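Catalytic domain of the nuclear inclusion protein A (nia) (Tobacco etch virus, PDB 1LVM) is a chymotrypsin-like cysteine protease of peptidase family C4 that probably processes the viral polyprotein, cutting after glutamine at specific sites. Local coordinates at residues Ile22-His28 against Val120-Phe124. The protein carries 1 engineered substitution. Sequence-based numbering, arbitrary orientation.
Sequences ISSTICH and VTTNF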
ATOM      1  N   ILE A  22      -6.507   8.303   7.635  1.00 10.68           N
ATOM      2  CA  ILE A  22      -5.741   7.409   6.763  1.00 16.74           C
ATOM      3  C   ILE A  22      -6.192   7.571   5.316  1.00 17.98           C
ATOM      4  O   ILE A  22      -5.372   7.767   4.384  1.00 11.21           O
ATOM      5  CB  ILE A  22      -5.905   5.915   7.187  1.00 13.76           C
ATOM      6  CG1 ILE A  22      -5.130   5.654   8.451  1.00  9.95           C
ATOM      7  CG2 ILE A  22      -5.385   5.007   6.059  1.00 14.40           C
ATOM      8  CD1 ILE A  22      -5.443   4.277   9.114  1.00 13.24           C
ATOM      9  N   SER A  23      -7.503   7.531   5.059  1.00 14.52           N
ATOM     10  CA  SER A  23      -7.928   7.605   3.652  1.00 13.39           C
ATOM     11  C   SER A  23      -7.582   8.922   3.016  1.00 19.62           C
ATOM     12  O   SER A  23      -7.374   8.960   1.809  1.00 13.30           O
ATOM     13  CB  SER A  23      -9.456   7.341   3.479  1.00 25.31           C
ATOM     14  OG  SER A  23     -10.135   8.182   4.327  1.00 34.63           O
ATOM     15  N   SER A  24      -7.466   9.983   3.818  1.00 14.98           N
ATOM     16  CA  SER A  24      -7.147  11.292   3.238  1.00 15.64           C
ATOM     17  C   SER A  24      -5.699  11.334   2.740  1.00 15.36           C
ATOM     18  O   SER A  24      -5.313  12.239   1.982  1.00 15.60           O
ATOM     19  CB  SER A  24      -7.445  12.439   4.233  1.00 17.14           C
ATOM     20  OG  SER A  24      -6.638  12.348   5.375  1.00 22.86           O
ATOM     21  N   THR A  25      -4.907  10.341   3.117  1.00 11.88           N
ATOM     22  CA  THR A  25      -3.496  10.313   2.649  1.00 11.24           C
ATOM     23  C   THR A  25      -3.294   9.355   1.482  1.00 20.21           C
ATOM     24  O   THR A  25      -2.181   9.277   0.923  1.00 13.86           O
ATOM     25  CB  THR A  25      -2.520   9.853   3.729  1.00 11.00           C
ATOM     26  OG1 THR A  25      -2.740   8.447   4.000  1.00 16.10           O
ATOM     27  CG2 THR A  25      -2.736  10.632   5.025  1.00 15.74           C
ATOM     28  N   ILE A  26      -4.331   8.629   1.105  1.00 16.40           N
ATOM     29  CA  ILE A  26      -4.178   7.675  -0.004  1.00 12.35           C
ATOM     30  C   ILE A  26      -4.155   8.369  -1.360  1.00 16.27           C
ATOM     31  O   ILE A  26      -4.858   9.366  -1.568  1.00 14.97           O
ATOM     32  CB  ILE A  26      -5.316   6.631   0.065  1.00 12.23           C
ATOM     33  CG1 ILE A  26      -5.133   5.836   1.329  1.00 12.83           C
ATOM     34  CG2 ILE A  26      -5.371   5.816  -1.278  1.00 13.98           C
ATOM     35  CD1 ILE A  26      -6.281   4.796   1.568  1.00 18.96           C
ATOM     36  N   CYS A  27      -3.237   7.934  -2.234  1.00 11.11           N
ATOM     37  CA  CYS A  27      -3.144   8.466  -3.557  1.00  9.15           C
ATOM     38  C   CYS A  27      -3.315   7.367  -4.547  1.00 14.49           C
ATOM     39  O   CYS A  27      -2.950   6.192  -4.282  1.00 16.77           O
ATOM     40  CB  CYS A  27      -1.711   9.027  -3.822  1.00 17.59           C
ATOM     41  SG  CYS A  27      -1.146  10.349  -2.695  1.00 25.64           S
ATOM     42  N   HIS A  28      -3.821   7.736  -5.706  1.00 12.40           N
ATOM     43  CA  HIS A  28      -3.944   6.764  -6.793  1.00 11.73           C
ATOM     44  C   HIS A  28      -2.777   7.048  -7.745  1.00 20.14           C
ATOM     45  O   HIS A  28      -2.588   8.187  -8.169  1.00 17.05           O
ATOM     46  CB  HIS A  28      -5.225   6.891  -7.570  1.00 14.70           C
ATOM     47  CG  HIS A  28      -5.450   5.707  -8.459  1.00 16.94           C
ATOM     48  ND1 HIS A  28      -5.580   5.808  -9.830  1.00 28.89           N
ATOM     49  CD2 HIS A  28      -5.531   4.379  -8.171  1.00 17.64           C
ATOM     50  CE1 HIS A  28      -5.742   4.599 -10.345  1.00 33.99           C
ATOM     51  NE2 HIS A  28      -5.714   3.713  -9.363  1.00 24.53           N
ATOM     52  N   VAL A 120      -8.652  -0.302   3.971  1.00 17.96           N
ATOM     53  CA  VAL A 120      -9.120   1.071   3.804  1.00 12.28           C
ATOM     54  C   VAL A 120      -8.753   1.634   2.486  1.00 18.59           C
ATOM     55  O   VAL A 120      -7.631   1.432   2.038  1.00 15.54           O
ATOM     56  CB  VAL A 120      -8.537   1.961   4.946  1.00 12.62           C
ATOM     57  CG1 VAL A 120      -8.949   3.525   4.712  1.00 15.45           C
ATOM     58  CG2 VAL A 120      -9.167   1.438   6.277  1.00 12.08           C
ATOM     59  N   THR A 121      -9.705   2.289   1.825  1.00 15.27           N
ATOM     60  CA  THR A 121      -9.407   2.882   0.564  1.00 18.82           C
ATOM     61  C   THR A 121     -10.073   4.244   0.453  1.00 16.57           C
ATOM     62  O   THR A 121     -10.684   4.722   1.384  1.00 16.74           O
ATOM     63  CB  THR A 121      -9.823   1.933  -0.601  1.00 24.89           C
ATOM     64  OG1 THR A 121     -11.247   1.754  -0.669  1.00 23.22           O
ATOM     65  CG2 THR A 121      -9.195   0.563  -0.390  1.00 30.67           C
ATOM     66  N   THR A 122      -9.947   4.856  -0.724  1.00 19.84           N
ATOM     67  CA  THR A 122     -10.510   6.165  -0.976  1.00 18.88           C
ATOM     68  C   THR A 122     -11.113   6.062  -2.400  1.00 26.58           C
ATOM     69  O   THR A 122     -10.501   5.479  -3.312  1.00 35.99           O
ATOM     70  CB  THR A 122      -9.400   7.287  -1.002  1.00 19.58           C
ATOM     71  OG1 THR A 122      -8.719   7.305   0.259  1.00 40.54           O
ATOM     72  CG2 THR A 122     -10.028   8.663  -1.156  1.00 15.91           C
ATOM     73  N   ASN A 123     -12.280   6.628  -2.556  1.00 28.82           N
ATOM     74  CA  ASN A 123     -12.938   6.659  -3.845  1.00 78.21           C
ATOM     75  C   ASN A 123     -12.678   8.037  -4.478  1.00 49.29           C
ATOM     76  O   ASN A 123     -13.133   9.098  -3.959  1.00 36.50           O
ATOM     77  CB  ASN A 123     -14.442   6.430  -3.691  1.00 93.94           C
ATOM     78  CG  ASN A 123     -15.136   6.199  -5.026  1.00 93.68           C
ATOM     79  OD1 ASN A 123     -14.517   6.288  -6.075  1.00 44.79           O
ATOM     80  ND2 ASN A 123     -16.422   5.903  -4.986  1.00 38.02           N
ATOM     81  N   PHE A 124     -11.950   8.003  -5.602  1.00 39.38           N
ATOM     82  CA  PHE A 124     -11.587   9.200  -6.367  1.00 61.06           C
ATOM     83  C   PHE A 124     -12.548   9.541  -7.507  1.00 93.94           C
ATOM     84  O   PHE A 124     -12.562  10.685  -7.999  1.00 54.70           O
ATOM     85  CB  PHE A 124     -10.179   9.044  -6.923  1.00 30.17           C
ATOM     86  CG  PHE A 124      -9.125   9.212  -5.895  1.00 26.29           C
ATOM     87  CD1 PHE A 124      -8.896  10.479  -5.341  1.00 33.87           C
ATOM     88  CD2 PHE A 124      -8.323   8.135  -5.495  1.00 25.63           C
ATOM     89  CE1 PHE A 124      -7.874  10.704  -4.414  1.00 31.68           C
ATOM     90  CE2 PHE A 124      -7.289   8.353  -4.540  1.00 19.68           C
ATOM     91  CZ  PHE A 124      -7.064   9.649  -4.014  1.00 17.58           C
TER
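Thr122 meets the type I turn Ser23-Ile26 where the two beta-barrels of this chymotrypsin-like fold abut: strand 26-33 belongs to the N-terminal sheet and strand 116-123 to the C-terminal barrel. The short segments of these strands cross at -55° with axes 7.4 Å apart, which fits packing between barrels rather than strand pairing. The polar link is the hydrogen bond donated by Thr122 OG1 to Ser23 O, 2.6 Å long. OG1 lies anti to the carbonyl carbon of its own residue (chi1 -59°) and comes in 29° from the plane of the Ser23 carbonyl. Ile26 N, closing the turn, reaches the same oxygen from the opposite face, so two donors hold it.

Apolar packing flanks this bond. Val120 CG1 sits 4.1 Å from Ile22 CG2, the two side chains crossing at about a right angle, while Ile26 CD1 approaches Val120 CG1 at 4.3 Å. Pro162 and Val164 of strand 162-165 also cover Ile22.

The aromatic part lies farther along. Thr122, from the same segment as Phe124, puts CG2 over one face of its ring, offset toward the rim. Across the contact, His28 CB touches Phe124 CD2 at 3.9 Å. At the ring edge, Phe124 CZ points in plane to Ile26 O, 3.3 Å away.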